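PDB 3M1P: ribose 5-phosphate isomerase, which probably interconverts ribose 5-phosphate and ribulose 5-phosphate, as a type B isomerase of the RpiB/LacAB family. Local coordinates for residues Glu26-Phe31 against Phe127-Pro131. The protein carries 1 engineered substitution. Sequence-based numbering, arbitrary orientation.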
ATOM      1  N   GLU A  26      18.702  -7.387  12.034  1.00 21.07           N
ATOM      2  CA  GLU A  26      18.662  -5.921  12.145  1.00 21.87           C
ATOM      3  C   GLU A  26      17.708  -5.423  13.223  1.00 21.69           C
ATOM      4  O   GLU A  26      17.937  -4.360  13.795  1.00 21.32           O
ATOM      5  CB  GLU A  26      18.317  -5.263  10.810  1.00 22.63           C
ATOM      6  CG  GLU A  26      19.377  -5.410   9.743  1.00 24.97           C
ATOM      7  CD  GLU A  26      19.161  -4.431   8.612  1.00 28.54           C
ATOM      8  OE1 GLU A  26      18.950  -4.865   7.459  1.00 28.23           O
ATOM      9  OE2 GLU A  26      19.191  -3.213   8.893  1.00 31.48           O
ATOM     10  N   ALA A  27      16.644  -6.193  13.494  1.00 21.98           N
ATOM     11  CA  ALA A  27      15.716  -5.904  14.595  1.00 22.38           C
ATOM     12  C   ALA A  27      16.397  -5.845  15.967  1.00 22.95           C
ATOM     13  O   ALA A  27      15.907  -5.192  16.889  1.00 23.19           O
ATOM     14  CB  ALA A  27      14.576  -6.922  14.610  1.00 22.44           C
ATOM     15  N   GLY A  28      17.531  -6.530  16.094  1.00 24.14           N
ATOM     16  CA  GLY A  28      18.278  -6.570  17.349  1.00 24.99           C
ATOM     17  C   GLY A  28      19.045  -7.870  17.500  1.00 25.48           C
ATOM     18  O   GLY A  28      18.662  -8.896  16.939  1.00 25.52           O
ATOM     19  N   ASP A  29      20.146  -7.808  18.240  1.00 26.27           N
ATOM     20  CA  ASP A  29      20.971  -8.975  18.566  1.00 26.99           C
ATOM     21  C   ASP A  29      20.211 -10.083  19.307  1.00 26.45           C
ATOM     22  O   ASP A  29      20.584 -11.251  19.226  1.00 27.28           O
ATOM     23  CB  ASP A  29      22.156  -8.539  19.425  1.00 27.65           C
ATOM     24  CG  ASP A  29      23.122  -7.638  18.683  1.00 29.85           C
ATOM     25  OD1 ASP A  29      22.933  -7.401  17.464  1.00 32.13           O
ATOM     26  OD2 ASP A  29      24.080  -7.169  19.334  1.00 32.63           O
ATOM     27  N   GLU A  30      19.158  -9.721  20.029  1.00 25.72           N
ATOM     28  CA  GLU A  30      18.329 -10.715  20.707  1.00 25.43           C
ATOM     29  C   GLU A  30      17.465 -11.586  19.773  1.00 24.85           C
ATOM     30  O   GLU A  30      16.846 -12.540  20.237  1.00 25.10           O
ATOM     31  CB  GLU A  30      17.441 -10.070  21.768  1.00 25.32           C
ATOM     32  CG  GLU A  30      16.215  -9.355  21.200  1.00 26.77           C
ATOM     33  CD  GLU A  30      16.410  -7.853  21.094  1.00 28.21           C
ATOM     34  OE1 GLU A  30      17.437  -7.402  20.527  1.00 28.83           O
ATOM     35  OE2 GLU A  30      15.530  -7.129  21.598  1.00 28.39           O
ATOM     36  N   PHE A  31      17.404 -11.256  18.485  1.00 23.70           N
ATOM     37  CA  PHE A  31      16.583 -12.017  17.540  1.00 23.23           C
ATOM     38  C   PHE A  31      17.436 -12.966  16.705  1.00 23.00           C
ATOM     39  O   PHE A  31      18.323 -12.531  15.983  1.00 22.69           O
ATOM     40  CB  PHE A  31      15.764 -11.074  16.634  1.00 22.58           C
ATOM     41  CG  PHE A  31      14.784 -10.218  17.386  1.00 22.21           C
ATOM     42  CD1 PHE A  31      13.554 -10.737  17.798  1.00 21.98           C
ATOM     43  CD2 PHE A  31      15.092  -8.893  17.700  1.00 20.33           C
ATOM     44  CE1 PHE A  31      12.648  -9.948  18.510  1.00 21.60           C
ATOM     45  CE2 PHE A  31      14.205  -8.102  18.409  1.00 19.82           C
ATOM     46  CZ  PHE A  31      12.977  -8.623  18.820  1.00 21.58           C
ATOM     47  N   PHE A 127       7.528  -5.543  13.307  1.00 12.92           N
ATOM     48  CA  PHE A 127       6.868  -6.712  13.863  1.00 13.63           C
ATOM     49  C   PHE A 127       7.637  -7.267  15.071  1.00 14.51           C
ATOM     50  O   PHE A 127       7.055  -7.503  16.125  1.00 14.30           O
ATOM     51  CB  PHE A 127       6.781  -7.782  12.785  1.00 13.31           C
ATOM     52  CG  PHE A 127       5.965  -8.971  13.170  1.00 13.75           C
ATOM     53  CD1 PHE A 127       4.587  -8.943  13.047  1.00 11.55           C
ATOM     54  CD2 PHE A 127       6.589 -10.146  13.623  1.00 14.64           C
ATOM     55  CE1 PHE A 127       3.823 -10.067  13.385  1.00 13.05           C
ATOM     56  CE2 PHE A 127       5.837 -11.274  13.959  1.00 14.09           C
ATOM     57  CZ  PHE A 127       4.452 -11.232  13.850  1.00 11.42           C
ATOM     58  N   LEU A 128       8.946  -7.456  14.912  1.00 15.48           N
ATOM     59  CA  LEU A 128       9.753  -8.075  15.967  1.00 16.70           C
ATOM     60  C   LEU A 128       9.930  -7.162  17.173  1.00 17.22           C
ATOM     61  O   LEU A 128       9.893  -7.630  18.312  1.00 17.39           O
ATOM     62  CB  LEU A 128      11.105  -8.552  15.427  1.00 16.19           C
ATOM     63  CG  LEU A 128      11.025  -9.706  14.425  1.00 16.44           C
ATOM     64  CD1 LEU A 128      12.376  -9.981  13.794  1.00 14.46           C
ATOM     65  CD2 LEU A 128      10.447 -10.974  15.076  1.00 15.07           C
ATOM     66  N   GLN A 129      10.066  -5.863  16.914  1.00 18.02           N
ATOM     67  CA  GLN A 129      10.318  -4.866  17.972  1.00 18.60           C
ATOM     68  C   GLN A 129       9.083  -4.356  18.722  1.00 19.46           C
ATOM     69  O   GLN A 129       9.210  -3.894  19.855  1.00 19.87           O
ATOM     70  CB  GLN A 129      11.083  -3.669  17.405  1.00 18.37           C
ATOM     71  CG  GLN A 129      12.538  -3.967  17.004  1.00 17.31           C
ATOM     72  CD  GLN A 129      13.258  -2.739  16.462  1.00 18.69           C
ATOM     73  OE1 GLN A 129      12.643  -1.688  16.258  1.00 18.06           O
ATOM     74  NE2 GLN A 129      14.567  -2.870  16.208  1.00 17.70           N
ATOM     75  N   THR A 130       7.901  -4.421  18.099  1.00 20.08           N
ATOM     76  CA  THR A 130       6.682  -3.869  18.698  1.00 20.64           C
ATOM     77  C   THR A 130       6.071  -4.841  19.706  1.00 21.10           C
ATOM     78  O   THR A 130       5.775  -5.974  19.356  1.00 21.29           O
ATOM     79  CB  THR A 130       5.613  -3.506  17.617  1.00 20.91           C
ATOM     80  OG1 THR A 130       6.209  -2.685  16.603  1.00 20.80           O
ATOM     81  CG2 THR A 130       4.447  -2.772  18.236  1.00 19.24           C
ATOM     82  N   PRO A 131       5.898  -4.402  20.968  1.00 21.86           N
ATOM     83  CA  PRO A 131       5.307  -5.295  21.975  1.00 22.46           C
ATOM     84  C   PRO A 131       3.800  -5.433  21.847  1.00 23.02           C
ATOM     85  O   PRO A 131       3.139  -4.543  21.306  1.00 22.87           O
ATOM     86  CB  PRO A 131       5.638  -4.594  23.304  1.00 22.62           C
ATOM     87  CG  PRO A 131       5.711  -3.116  22.945  1.00 22.56           C
ATOM     88  CD  PRO A 131       6.287  -3.088  21.534  1.00 21.61           C
TER
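Leu128 lays its CB over one face of the Phe31 ring, 4.0 Å from the ring centroid. This is a CH-pi contact, somewhat off the ring centre. Leu128 O also comes close to the ring, 3.3 Å from Phe31 CZ. CG of Glu30 lies over the opposite face, off-centre, so the ring sits between the two. Leu128 CG lies anti to its carbonyl carbon (chi1 -67°) and CD1 anti to CA. Extended in this way, CD1 packs against the methyl of Ala27, with 3.9 Å between Leu128 CD1 and Ala27 CB. The contact joins the end of helix 117-129 to the turn between helix 17-26 and strand 31-35. This is an edge strand of the chain's parallel five-stranded sheet, order 2-1-3-5-4, of a Rossmann-like alpha/beta/alpha fold. Val24 touches both Phe31 and Leu128, and Val5 of strand 3-9 also touches Leu128. Gln129, exposed to solvent, reaches across with an extended chain (chi2 -179°). Its NE2 gives a nearly straight hydrogen bond of 2.8 Å to Ala27 O, which lies close to the plane of the Gln129 amide. The N-H comes in about 30° out of the plane of the Ala27 carbonyl.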